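Local coordinates for N2152 (Neocallimastix frontalis, PDB 5U22), which probably hydrolyses arabinose-containing glycans as a polyspecific family 39 glycoside hydrolase of an anaerobic rumen fungus, at residues K53-L58 against L91-G96; D253-P258 against T279-P284; H370-K375 against I391-Y396. All coordinates share one frame; numbering follows the deposited sequence.

From the N terminus, interaction 1 comes first: the short helix 55-58 meets the turn after helix 84-91, closing a loop that contains strand 66-70, the first of the parallel barrel strands. Interaction 2 follows, joining the loops that follow strands 242-247 and 275-278, so it closes the unit formed by helix 258-270 and strand 275-278. Interaction 3 pairs strands 368-376 and 389-397 in the beta sandwich and closes a connection of 15 residues. The three lie in series, with neither nesting nor crossing. Interactions 1 and 2 belong to the TIM barrel, their centres 21 Å apart; interaction 3 sits 31 Å from each of them, centre to centre.

Interaction 1 (K53-L58 against L91-G96); sequences KDYKSL and LKESPG
Y55 and E93 lie alongside each other and run in opposite directions, the tyrosine reaching out from the start of helix 55-58 and the glutamate coming back from the turn that follows helix 84-91. With CG of Y55 anti to the backbone N (chi1 -170°), the phenol is sent across to the 91-96 segment. The E93 chain is extended beyond CG, and its carboxylate comes to lie within 7° of parallel to the tyrosine ring. Its aliphatic part, CB, stands 3.6 Å from Y55 CE1, while OE1 comes to 3.4 Å from Y55 CD1, approaching the ring obliquely.

At the far end of the ring, Y55 OH and S94 OG share a hydrogen bond of 2.7 Å, with S94 OG close to the ring plane at its edge. L91 adds an apolar neighbour here, its CD2 3.5 Å from Y55 OH. K56 reaches the same glutamate from another direction, crossing its side chain at about a right angle. The lysine chain is straight as far as CE and then bends at chi4 (-64°), which turns NZ to E93 OE2 in a salt bridge modelled at 2.4 Å, so short that the exact length is doubtful.

Each segment also braces itself: the D54 carboxylate caps the helix through OD1, which accepts from S57 N at 2.9 Å, and the type I turn from L91 to S94 is closed by its own backbone bond. The contact thus joins the segment before strand 66-70 to the helix-to-strand connection before strand 98-102, on the N-terminal side of the barrel strands. Chemically, the carboxylate is divided between two tasks, OE2 meeting the lysine and OE1 lying by the ring, and the nearby positive charge probably favours its ionised form.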
loop_
_atom_site.group_PDB
_atom_site.type_symbol
_atom_site.label_atom_id
_atom_site.label_comp_id
_atom_site.label_asym_id
_atom_site.label_seq_id
_atom_site.Cartn_x
_atom_site.Cartn_y
_atom_site.Cartn_z
ATOM N N LYS A 53 14.363 -14.296 6.005
ATOM C CA LYS A 53 15.545 -14.383 6.854
ATOM C C LYS A 53 16.548 -13.291 6.498
ATOM O O LYS A 53 17.128 -12.646 7.386
ATOM C CB LYS A 53 16.160 -15.777 6.705
ATOM C CG LYS A 53 16.712 -16.405 7.961
ATOM C CD LYS A 53 17.232 -17.824 7.670
ATOM C CE LYS A 53 16.146 -18.876 7.859
ATOM N NZ LYS A 53 16.651 -20.279 7.698
ATOM N N ASP A 54 16.744 -13.052 5.202
ATOM C CA ASP A 54 17.778 -12.142 4.714
ATOM C C ASP A 54 17.170 -10.756 4.570
ATOM O O ASP A 54 16.682 -10.385 3.502
ATOM C CB ASP A 54 18.332 -12.662 3.391
ATOM C CG ASP A 54 19.481 -11.834 2.857
ATOM O OD1 ASP A 54 19.705 -10.705 3.342
ATOM O OD2 ASP A 54 20.142 -12.309 1.904
ATOM N N TYR A 55 17.221 -9.973 5.653
ATOM C CA TYR A 55 16.660 -8.624 5.617
ATOM C C TYR A 55 17.371 -7.762 4.580
ATOM O O TYR A 55 16.725 -7.033 3.825
ATOM C CB TYR A 55 16.741 -7.962 6.999
ATOM C CG TYR A 55 15.950 -6.659 7.080
ATOM C CD1 TYR A 55 16.459 -5.472 6.559
ATOM C CD2 TYR A 55 14.689 -6.624 7.661
ATOM C CE1 TYR A 55 15.739 -4.291 6.616
ATOM C CE2 TYR A 55 13.968 -5.454 7.728
ATOM C CZ TYR A 55 14.492 -4.293 7.202
ATOM O OH TYR A 55 13.765 -3.136 7.263
ATOM N N LYS A 56 18.705 -7.844 4.521
ATOM C CA LYS A 56 19.458 -6.918 3.685
ATOM C C LYS A 56 19.207 -7.133 2.200
ATOM O O LYS A 56 19.263 -6.168 1.424
ATOM C CB LYS A 56 20.955 -7.037 3.981
ATOM C CG LYS A 56 21.328 -6.698 5.424
ATOM C CD LYS A 56 22.849 -6.753 5.640
ATOM C CE LYS A 56 23.209 -6.519 7.099
ATOM N NZ LYS A 56 22.832 -5.158 7.542
ATOM N N SER A 57 18.976 -8.381 1.776
ATOM C CA SER A 57 18.767 -8.655 0.359
ATOM C C SER A 57 17.318 -8.510 -0.063
ATOM O O SER A 57 17.055 -8.110 -1.203
ATOM C CB SER A 57 19.224 -10.070 -0.007
ATOM O OG SER A 57 20.597 -10.258 0.259
ATOM N N LEU A 58 16.382 -8.834 0.827
ATOM C CA LEU A 58 14.984 -8.978 0.457
ATOM C C LEU A 58 14.074 -7.868 0.970
ATOM O O LEU A 58 13.073 -7.576 0.322
ATOM C CB LEU A 58 14.463 -10.340 0.940
ATOM C CG LEU A 58 15.236 -11.546 0.379
ATOM C CD1 LEU A 58 14.681 -12.860 0.930
ATOM C CD2 LEU A 58 15.212 -11.547 -1.139
ATOM N N LEU A 91 12.634 -3.488 11.432
ATOM C CA LEU A 91 12.472 -2.368 10.510
ATOM C C LEU A 91 13.384 -1.191 10.824
ATOM O O LEU A 91 13.520 -0.298 9.978
ATOM C CB LEU A 91 11.010 -1.903 10.507
ATOM C CG LEU A 91 10.063 -2.835 9.746
ATOM C CD1 LEU A 91 8.601 -2.462 10.006
ATOM C CD2 LEU A 91 10.372 -2.800 8.245
ATOM N N LYS A 92 14.005 -1.158 12.005
ATOM C CA LYS A 92 14.966 -0.095 12.292
ATOM C C LYS A 92 16.109 -0.082 11.294
ATOM O O LYS A 92 16.753 0.958 11.118
ATOM C CB LYS A 92 15.517 -0.241 13.714
ATOM C CG LYS A 92 14.535 0.126 14.807
ATOM N N GLU A 93 16.373 -1.215 10.639
ATOM C CA GLU A 93 17.393 -1.266 9.602
ATOM C C GLU A 93 16.984 -0.476 8.362
ATOM O O GLU A 93 17.850 -0.119 7.555
ATOM C CB GLU A 93 17.692 -2.724 9.249
ATOM C CG GLU A 93 18.778 -2.901 8.202
ATOM C CD GLU A 93 19.460 -4.258 8.269
ATOM O OE1 GLU A 93 18.915 -5.185 8.913
ATOM O OE2 GLU A 93 20.550 -4.389 7.671
ATOM N N SER A 94 15.690 -0.174 8.209
ATOM C CA SER A 94 15.186 0.742 7.184
ATOM C C SER A 94 14.672 1.998 7.873
ATOM O O SER A 94 13.481 2.079 8.216
ATOM C CB SER A 94 14.075 0.091 6.357
ATOM O OG SER A 94 14.537 -1.079 5.727
ATOM N N PRO A 95 15.517 3.010 8.086
ATOM C CA PRO A 95 15.150 4.098 9.012
ATOM C C PRO A 95 13.886 4.864 8.647
ATOM O O PRO A 95 13.259 5.435 9.548
ATOM C CB PRO A 95 16.388 5.006 8.981
ATOM C CG PRO A 95 17.500 4.070 8.698
ATOM C CD PRO A 95 16.943 3.060 7.726
ATOM N N GLY A 96 13.481 4.899 7.380
ATOM C CA GLY A 96 12.217 5.570 7.093
ATOM C C GLY A 96 10.953 4.757 7.355
ATOM O O GLY A 96 9.857 5.327 7.370
#

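Interaction 2 (D253-P258 against T279-P284); sequences DLEGQP and TWWFVP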
loop_
_atom_site.group_PDB
_atom_site.type_symbol
_atom_site.label_atom_id
_atom_site.label_comp_id
_atom_site.label_asym_id
_atom_site.label_seq_id
_atom_site.Cartn_x
_atom_site.Cartn_y
_atom_site.Cartn_z
ATOM N N ASP A 253 -5.205 -14.660 -6.224
ATOM C CA ASP A 253 -3.977 -15.175 -6.813
ATOM C C ASP A 253 -3.127 -14.085 -7.460
ATOM O O ASP A 253 -1.971 -14.347 -7.805
ATOM C CB ASP A 253 -4.308 -16.261 -7.837
ATOM C CG ASP A 253 -4.899 -17.497 -7.199
ATOM O OD1 ASP A 253 -4.596 -17.763 -6.009
ATOM O OD2 ASP A 253 -5.657 -18.214 -7.893
ATOM N N LEU A 254 -3.666 -12.886 -7.627
ATOM C CA LEU A 254 -2.923 -11.764 -8.187
ATOM C C LEU A 254 -2.243 -10.916 -7.116
ATOM O O LEU A 254 -1.663 -9.870 -7.444
ATOM C CB LEU A 254 -3.851 -10.884 -9.033
ATOM C CG LEU A 254 -4.581 -11.532 -10.222
ATOM C CD1 LEU A 254 -4.894 -10.504 -11.310
ATOM C CD2 LEU A 254 -3.835 -12.729 -10.803
ATOM N N GLU A 255 -2.311 -11.334 -5.853
ATOM C CA GLU A 255 -1.556 -10.669 -4.801
ATOM C C GLU A 255 -0.086 -10.620 -5.192
ATOM O O GLU A 255 0.496 -11.631 -5.595
ATOM C CB GLU A 255 -1.736 -11.422 -3.473
ATOM C CG GLU A 255 -1.227 -10.692 -2.239
ATOM C CD GLU A 255 -1.370 -11.529 -0.983
ATOM O OE1 GLU A 255 -0.394 -12.234 -0.619
ATOM O OE2 GLU A 255 -2.474 -11.513 -0.390
ATOM N N GLY A 256 0.505 -9.430 -5.124
ATOM C CA GLY A 256 1.893 -9.317 -5.529
ATOM C C GLY A 256 2.174 -9.426 -7.016
ATOM O O GLY A 256 3.346 -9.468 -7.402
ATOM N N GLN A 257 1.159 -9.473 -7.870
ATOM C CA GLN A 257 1.430 -9.535 -9.308
ATOM C C GLN A 257 1.813 -8.155 -9.831
ATOM O O GLN A 257 1.127 -7.173 -9.522
ATOM C CB GLN A 257 0.204 -10.050 -10.071
ATOM C CG GLN A 257 0.419 -10.166 -11.590
ATOM C CD GLN A 257 -0.881 -10.142 -12.361
ATOM O OE1 GLN A 257 -1.563 -9.118 -12.404
ATOM N NE2 GLN A 257 -1.243 -11.277 -12.974
ATOM N N PRO A 258 2.872 -8.042 -10.643
ATOM C CA PRO A 258 3.263 -6.710 -11.151
ATOM C C PRO A 258 2.149 -5.955 -11.869
ATOM O O PRO A 258 1.902 -4.786 -11.556
ATOM C CB PRO A 258 4.435 -7.029 -12.090
ATOM C CG PRO A 258 4.981 -8.360 -11.588
ATOM C CD PRO A 258 3.757 -9.114 -11.129
ATOM N N THR A 279 -2.412 -7.278 0.818
ATOM C CA THR A 279 -3.111 -8.290 1.597
ATOM C C THR A 279 -2.174 -9.402 2.057
ATOM O O THR A 279 -1.018 -9.519 1.627
ATOM C CB THR A 279 -4.241 -8.927 0.777
ATOM O OG1 THR A 279 -3.759 -9.244 -0.543
ATOM C CG2 THR A 279 -5.441 -7.996 0.692
ATOM N N TRP A 280 -2.708 -10.233 2.959
ATOM C CA TRP A 280 -2.112 -11.515 3.354
ATOM C C TRP A 280 -3.193 -12.567 3.147
ATOM O O TRP A 280 -3.832 -13.017 4.105
ATOM C CB TRP A 280 -1.629 -11.477 4.791
ATOM C CG TRP A 280 -1.012 -12.770 5.266
ATOM C CD1 TRP A 280 -0.150 -13.580 4.579
ATOM C CD2 TRP A 280 -1.227 -13.392 6.535
ATOM N NE1 TRP A 280 0.204 -14.656 5.355
ATOM C CE2 TRP A 280 -0.457 -14.572 6.556
ATOM C CE3 TRP A 280 -1.996 -13.061 7.659
ATOM C CZ2 TRP A 280 -0.432 -15.422 7.659
ATOM C CZ3 TRP A 280 -1.965 -13.899 8.753
ATOM C CH2 TRP A 280 -1.189 -15.067 8.749
ATOM N N TRP A 281 -3.421 -12.946 1.890
ATOM C CA TRP A 281 -4.447 -13.947 1.623
ATOM C C TRP A 281 -3.978 -15.370 1.889
ATOM O O TRP A 281 -4.818 -16.241 2.132
ATOM C CB TRP A 281 -4.938 -13.864 0.174
ATOM C CG TRP A 281 -5.983 -12.826 -0.054
ATOM C CD1 TRP A 281 -5.896 -11.749 -0.886
ATOM C CD2 TRP A 281 -7.273 -12.760 0.558
ATOM N NE1 TRP A 281 -7.060 -11.022 -0.840
ATOM C CE2 TRP A 281 -7.921 -11.624 0.039
ATOM C CE3 TRP A 281 -7.954 -13.565 1.478
ATOM C CZ2 TRP A 281 -9.207 -11.260 0.421
ATOM C CZ3 TRP A 281 -9.227 -13.206 1.852
ATOM C CH2 TRP A 281 -9.844 -12.061 1.326
ATOM N N PHE A 282 -2.674 -15.631 1.843
ATOM C CA PHE A 282 -2.153 -16.994 1.911
ATOM C C PHE A 282 -1.543 -17.210 3.290
ATOM O O PHE A 282 -0.337 -17.077 3.501
ATOM C CB PHE A 282 -1.204 -17.221 0.765
ATOM C CG PHE A 282 -1.878 -17.001 -0.539
ATOM C CD1 PHE A 282 -2.793 -17.925 -1.004
ATOM C CD2 PHE A 282 -1.717 -15.807 -1.228
ATOM C CE1 PHE A 282 -3.487 -17.699 -2.184
ATOM C CE2 PHE A 282 -2.402 -15.582 -2.400
ATOM C CZ PHE A 282 -3.292 -16.541 -2.881
ATOM N N VAL A 283 -2.420 -17.539 4.231
ATOM C CA VAL A 283 -2.090 -17.671 5.645
ATOM C C VAL A 283 -0.989 -18.702 5.888
ATOM O O VAL A 283 -0.162 -18.483 6.785
ATOM C CB VAL A 283 -3.369 -17.975 6.442
ATOM C CG1 VAL A 283 -3.051 -18.267 7.897
ATOM C CG2 VAL A 283 -4.307 -16.784 6.373
ATOM N N PRO A 284 -0.890 -19.807 5.136
ATOM C CA PRO A 284 0.264 -20.706 5.333
ATOM C C PRO A 284 1.620 -20.074 5.070
ATOM O O PRO A 284 2.629 -20.654 5.486
ATOM C CB PRO A 284 0.000 -21.847 4.339
ATOM C CG PRO A 284 -1.478 -21.891 4.228
ATOM C CD PRO A 284 -1.895 -20.440 4.258
HETATM O O HOH W 1 -0.388 -13.933 1.397
#
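E255 and T279 mark the closest backbone approach, their CA atoms 7.0 Å apart, where the segments following strands 242-247 and 275-278 run near each other. L254 to Q257 form a type II turn, with G256 at positive phi, and Q257 then caps helix 258-270. The 279-284 segment is irregular and offers the backbone N of W281 to the turn.

E255 carries the contact. Its chain extends from CB to the carboxylate, and OE2 is gripped by two donors. W281 N donates to the syn lone pair of E255 OE2 at 2.9 Å (N-H...O 160°). T279 OG1, at 2.6 Å from the same E255 OE2, comes from the anti side, 27° out of the carboxylate plane. The other oxygen, OE1, accepts from a water at 2.6 Å, which in turn accepts from F282 N at 2.9 Å; E255 OE1 is also hydrogen-bonded to S291 OG. The F282 and E255 side chains run antiparallel past one another, and the ring presents its edge to both acids: E255 OE1 lies 3.9 Å from CD2, and D253 OD1 3.6 Å from CZ. The D253 carboxylate is only 14° from the plane of that ring.

W281 stacks on H252 and W280 on Y45. The side chain of W281 and the backbone O of W280 both meet a bound buffer molecule, consistent with an aromatic pocket at the C-terminal end of the barrel strands. With donors at both oxygens, the buried carboxylate is fixed in rotation, and its hydrogen bonds probably offset the cost of burial while holding the W281-F282 backbone in place.

Interaction 3 (H370-K375 against I391-Y396); sequences HVKVEK and IFEKNY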
loop_
_atom_site.group_PDB
_atom_site.type_symbol
_atom_site.label_atom_id
_atom_site.label_comp_id
_atom_site.label_asym_id
_atom_site.label_seq_id
_atom_site.Cartn_x
_atom_site.Cartn_y
_atom_site.Cartn_z
ATOM N N HIS A 370 17.725 9.389 -23.486
ATOM C CA HIS A 370 18.010 7.962 -23.549
ATOM C C HIS A 370 16.880 7.198 -22.863
ATOM O O HIS A 370 16.587 7.445 -21.688
ATOM C CB HIS A 370 19.348 7.646 -22.896
ATOM C CG HIS A 370 19.757 6.225 -23.080
ATOM N ND1 HIS A 370 20.161 5.725 -24.300
ATOM C CD2 HIS A 370 19.770 5.182 -22.219
ATOM C CE1 HIS A 370 20.429 4.438 -24.177
ATOM N NE2 HIS A 370 20.212 4.087 -22.921
ATOM N N VAL A 371 16.245 6.280 -23.590
ATOM C CA VAL A 371 15.050 5.585 -23.113
ATOM C C VAL A 371 15.350 4.097 -23.005
ATOM O O VAL A 371 15.664 3.448 -24.008
ATOM C CB VAL A 371 13.846 5.832 -24.034
ATOM C CG1 VAL A 371 12.623 5.070 -23.535
ATOM C CG2 VAL A 371 13.567 7.330 -24.112
ATOM N N LYS A 372 15.253 3.558 -21.797
ATOM C CA LYS A 372 15.357 2.126 -21.582
ATOM C C LYS A 372 13.993 1.607 -21.153
ATOM O O LYS A 372 13.408 2.113 -20.190
ATOM C CB LYS A 372 16.413 1.806 -20.528
ATOM C CG LYS A 372 16.515 0.328 -20.180
ATOM C CD LYS A 372 17.630 0.126 -19.167
ATOM C CE LYS A 372 17.923 -1.345 -18.904
ATOM N NZ LYS A 372 18.989 -1.494 -17.857
ATOM N N VAL A 373 13.486 0.616 -21.875
ATOM C CA VAL A 373 12.161 0.053 -21.635
ATOM C C VAL A 373 12.352 -1.384 -21.164
ATOM O O VAL A 373 12.993 -2.187 -21.852
ATOM C CB VAL A 373 11.293 0.124 -22.904
ATOM C CG1 VAL A 373 9.904 -0.424 -22.635
ATOM C CG2 VAL A 373 11.215 1.565 -23.400
ATOM N N GLU A 374 11.812 -1.708 -19.990
ATOM C CA GLU A 374 11.980 -3.032 -19.403
ATOM C C GLU A 374 10.630 -3.636 -19.036
ATOM O O GLU A 374 9.634 -2.929 -18.860
ATOM C CB GLU A 374 12.839 -2.996 -18.136
ATOM C CG GLU A 374 14.142 -2.284 -18.274
ATOM C CD GLU A 374 14.841 -2.160 -16.937
ATOM O OE1 GLU A 374 15.298 -3.197 -16.426
ATOM O OE2 GLU A 374 14.898 -1.041 -16.390
ATOM N N LYS A 375 10.622 -4.961 -18.879
ATOM C CA LYS A 375 9.448 -5.668 -18.383
ATOM C C LYS A 375 9.859 -6.692 -17.338
ATOM O O LYS A 375 10.982 -7.206 -17.348
ATOM C CB LYS A 375 8.675 -6.371 -19.505
ATOM C CG LYS A 375 9.441 -7.495 -20.195
ATOM C CD LYS A 375 8.563 -8.159 -21.244
ATOM C CE LYS A 375 9.359 -9.112 -22.141
ATOM N NZ LYS A 375 9.938 -10.243 -21.377
ATOM N N ILE A 391 13.419 -4.756 -23.005
ATOM C CA ILE A 391 12.753 -4.879 -24.302
ATOM C C ILE A 391 13.565 -4.180 -25.386
ATOM O O ILE A 391 13.892 -4.770 -26.421
ATOM C CB ILE A 391 11.326 -4.307 -24.226
ATOM C CG1 ILE A 391 10.539 -4.972 -23.093
ATOM C CG2 ILE A 391 10.617 -4.472 -25.564
ATOM C CD1 ILE A 391 9.120 -4.446 -22.967
ATOM N N PHE A 392 13.888 -2.909 -25.171
ATOM C CA PHE A 392 14.751 -2.159 -26.071
ATOM C C PHE A 392 15.272 -0.937 -25.327
ATOM O O PHE A 392 14.751 -0.556 -24.274
ATOM C CB PHE A 392 14.035 -1.755 -27.371
ATOM C CG PHE A 392 12.921 -0.738 -27.196
ATOM C CD1 PHE A 392 13.194 0.623 -27.211
ATOM C CD2 PHE A 392 11.609 -1.144 -27.103
ATOM C CE1 PHE A 392 12.180 1.557 -27.080
ATOM C CE2 PHE A 392 10.586 -0.220 -26.967
ATOM C CZ PHE A 392 10.867 1.133 -26.954
ATOM N N GLU A 393 16.312 -0.334 -25.896
ATOM C CA GLU A 393 16.971 0.827 -25.307
ATOM C C GLU A 393 17.530 1.674 -26.441
ATOM O O GLU A 393 18.331 1.174 -27.231
ATOM C CB GLU A 393 18.082 0.360 -24.363
ATOM C CG GLU A 393 18.859 1.444 -23.697
ATOM C CD GLU A 393 19.713 0.921 -22.556
ATOM O OE1 GLU A 393 19.853 -0.321 -22.425
ATOM O OE2 GLU A 393 20.226 1.755 -21.784
ATOM N N LYS A 394 17.103 2.933 -26.546
ATOM C CA LYS A 394 17.592 3.793 -27.617
ATOM C C LYS A 394 17.328 5.247 -27.253
ATOM O O LYS A 394 16.619 5.553 -26.289
ATOM C CB LYS A 394 16.948 3.443 -28.964
ATOM C CG LYS A 394 15.470 3.772 -29.043
ATOM C CD LYS A 394 14.908 3.432 -30.411
ATOM C CE LYS A 394 13.418 3.759 -30.485
ATOM N NZ LYS A 394 12.789 3.223 -31.721
ATOM N N ASN A 395 17.909 6.144 -28.047
ATOM C CA ASN A 395 17.713 7.570 -27.842
ATOM C C ASN A 395 16.487 8.038 -28.608
ATOM O O ASN A 395 16.197 7.550 -29.705
ATOM C CB ASN A 395 18.944 8.370 -28.289
ATOM C CG ASN A 395 20.165 8.140 -27.392
ATOM O OD1 ASN A 395 20.063 7.615 -26.273
ATOM N ND2 ASN A 395 21.330 8.549 -27.883
ATOM N N TYR A 396 15.754 8.972 -28.008
ATOM C CA TYR A 396 14.596 9.602 -28.626
ATOM C C TYR A 396 14.866 11.091 -28.775
ATOM O O TYR A 396 15.303 11.741 -27.818
ATOM C CB TYR A 396 13.338 9.412 -27.777
ATOM C CG TYR A 396 12.663 8.062 -27.901
ATOM C CD1 TYR A 396 13.277 6.907 -27.437
ATOM C CD2 TYR A 396 11.394 7.953 -28.462
ATOM C CE1 TYR A 396 12.656 5.679 -27.540
ATOM C CE2 TYR A 396 10.761 6.724 -28.568
ATOM C CZ TYR A 396 11.392 5.595 -28.103
ATOM O OH TYR A 396 10.765 4.374 -28.212
HETATM O O HOH W 2 21.148 -1.358 -20.175
#
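A chi1 of -173° swings the H370 imidazole away from its own backbone N and across toward E393 and N395, and a chi2 of 71° sets its two nitrogens facing different partners. E393, itself anti at chi1 (179°) and extended beyond CG, brings OE2 to the first: H370 NE2 donates at 2.6 Å, the acceptor close to the ring plane and met on the carboxylate's anti side. At the second, H370 ND1 donates to N395 OD1 at 2.7 Å, nearly in line with the C=O bond, and the amide stands almost upright to the imidazole. Without the imidazole, as with an alanine here, E393 OE2 and N395 OD1 would probably each lose a ring N-H donor, leaving N395 freer to turn and E393 held on this face mainly through its water-bridged OE1. K372 lies along the same face, and a water bridges its NZ to E393 OE1.

On the other face, V373 lays CG2 over the F392 ring, 4.0 Å from its centroid, in a CH-pi contact, while V371 CG2 comes within 3.4 Å of Y396 CD1. The valines adjoin I418 of the next strand, 415-422, and meet I403, V405 and L407 of strand 403-408. The strands are antiparallel, V371 pairing with K394 through two backbone bonds, but I391 and F392 both face V373 in a classic beta bulge.

This edge pair separates a polar face (H370, K372, E393, N395) from a largely apolar one, with K394 at its margin. Both ring nitrogens face acceptors, so the imidazole is probably doubly protonated, and the E393 carboxylate would favour that charge.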